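Local coordinates for omega-class glutathione S-transferase (PDB 3WD6), which probably transfers glutathione to electrophilic substrates and probably has glutathione-dependent dehydroascorbate reductase activity, at residues Phe169-Gly172 with Ala178-Met181. Numbering follows the deposited sequence.
Sequences FLDG and ADYM
Asp179 lays its carboxylate against the CB of Leu170 (OD1 to CB 3.1 Å) and reaches from the first turn of helix 177-189 into the type I turn Phe169-Gly172. Its two oxygens grip successive amides: Leu170 N donates to Asp179 OD1 at 2.7 Å, and Asp171 N to Asp179 OD2 at 2.9 Å. Both oxygens use their syn lone pairs, so the carboxylate works as a fork, although N-H...O angles of 141° and 145° show that neither bond is straight. Its rotation is further fixed by Tyr211 OH at OD1 and by Gly176 N at OD2. Asp171 runs past Asp179 in the opposite sense. With its CG beside its own backbone N (chi1 -77°), its OD2 accepts Ala178 N at 2.9 Å, nearly along the C-O axis but markedly bent at the donor. The two carboxylates stand almost perpendicular, and their OD2 atoms are 3.4 Å apart. This closeness, with Asp119 beside Asp171 OD1, might raise the proton affinity of Asp171, whereas the amides around Asp179 should stabilise its charge. On the apolar side, Leu170 CB meets Ala178 CB at 4.1 Å. An alanine in place of Asp179 would probably leave the amides of Leu170, Asp171 and Gly176 and the Tyr211 hydroxyl without their carboxylate partner, the turn then tied to the helix mainly through Asp171. The Asp179-Gly176 bond is half of a capping box, whose return bond Gly176 cannot supply; with Pro175 against Tyr180, consistent with a hydrophobic staple, it matches the helix-start motif characteristic of the glutathione transferase C-terminal domain.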
loop_
_atom_site.group_PDB
_atom_site.type_symbol
_atom_site.label_atom_id
_atom_site.label_comp_id
_atom_site.label_asym_id
_atom_site.label_seq_id
_atom_site.Cartn_x
_atom_site.Cartn_y
_atom_site.Cartn_z
ATOM N N PHE A 169 15.673 -8.992 -1.564
ATOM C CA PHE A 169 14.368 -8.647 -1.013
ATOM C C PHE A 169 14.026 -9.563 0.154
ATOM O O PHE A 169 14.602 -10.650 0.301
ATOM C CB PHE A 169 13.282 -8.768 -2.089
ATOM C CG PHE A 169 13.487 -7.850 -3.267
ATOM C CD1 PHE A 169 13.375 -6.475 -3.113
ATOM C CD2 PHE A 169 13.785 -8.364 -4.536
ATOM C CE1 PHE A 169 13.566 -5.614 -4.198
ATOM C CE2 PHE A 169 13.973 -7.504 -5.634
ATOM C CZ PHE A 169 13.861 -6.123 -5.462
ATOM N N LEU A 170 13.080 -9.133 0.978
ATOM C CA LEU A 170 12.666 -9.957 2.098
ATOM C C LEU A 170 12.282 -11.366 1.631
ATOM O O LEU A 170 12.627 -12.366 2.271
ATOM C CB LEU A 170 11.506 -9.297 2.828
ATOM C CG LEU A 170 11.880 -8.028 3.601
ATOM C CD1 LEU A 170 10.604 -7.235 4.037
ATOM C CD2 LEU A 170 12.793 -8.349 4.798
ATOM N N ASP A 171 11.589 -11.464 0.508
ATOM C CA ASP A 171 11.115 -12.774 0.069
ATOM C C ASP A 171 12.042 -13.520 -0.903
ATOM O O ASP A 171 11.718 -14.636 -1.321
ATOM C CB ASP A 171 9.678 -12.683 -0.469
ATOM C CG ASP A 171 8.655 -12.581 0.654
ATOM O OD1 ASP A 171 8.664 -13.476 1.532
ATOM O OD2 ASP A 171 7.872 -11.596 0.695
ATOM N N GLY A 172 13.201 -12.940 -1.212
ATOM C CA GLY A 172 14.192 -13.624 -2.034
ATOM C C GLY A 172 14.840 -12.693 -3.044
ATOM O O GLY A 172 15.188 -11.555 -2.692
ATOM N N ALA A 178 5.791 -10.120 1.998
ATOM C CA ALA A 178 6.370 -9.279 3.031
ATOM C C ALA A 178 6.823 -7.952 2.406
ATOM O O ALA A 178 6.501 -6.865 2.913
ATOM C CB ALA A 178 7.532 -9.999 3.697
ATOM N N ASP A 179 7.547 -8.038 1.295
ATOM C CA ASP A 179 7.979 -6.828 0.617
ATOM C C ASP A 179 6.788 -5.989 0.172
ATOM O O ASP A 179 6.684 -4.816 0.526
ATOM C CB ASP A 179 8.851 -7.159 -0.586
ATOM C CG ASP A 179 10.041 -8.027 -0.221
ATOM O OD1 ASP A 179 11.042 -7.482 0.326
ATOM O OD2 ASP A 179 9.973 -9.257 -0.505
ATOM N N TYR A 180 5.890 -6.584 -0.602
ATOM C CA TYR A 180 4.793 -5.814 -1.180
ATOM C C TYR A 180 3.860 -5.249 -0.125
ATOM O O TYR A 180 3.316 -4.151 -0.308
ATOM C CB TYR A 180 3.987 -6.645 -2.176
ATOM C CG TYR A 180 4.703 -6.863 -3.495
ATOM C CD1 TYR A 180 5.373 -5.807 -4.134
ATOM C CD2 TYR A 180 4.738 -8.126 -4.091
ATOM C CE1 TYR A 180 6.044 -6.003 -5.344
ATOM C CE2 TYR A 180 5.408 -8.335 -5.294
ATOM C CZ TYR A 180 6.057 -7.266 -5.922
ATOM O OH TYR A 180 6.697 -7.463 -7.127
ATOM N N MET A 181 3.660 -5.987 0.969
ATOM C CA MET A 181 2.628 -5.597 1.942
ATOM C C MET A 181 3.102 -4.452 2.855
ATOM O O MET A 181 2.285 -3.768 3.490
ATOM C CB MET A 181 2.122 -6.797 2.760
ATOM C CG MET A 181 1.376 -7.845 1.941
ATOM S SD MET A 181 -0.041 -7.178 1.034
ATOM C CE MET A 181 0.678 -6.895 -0.593
#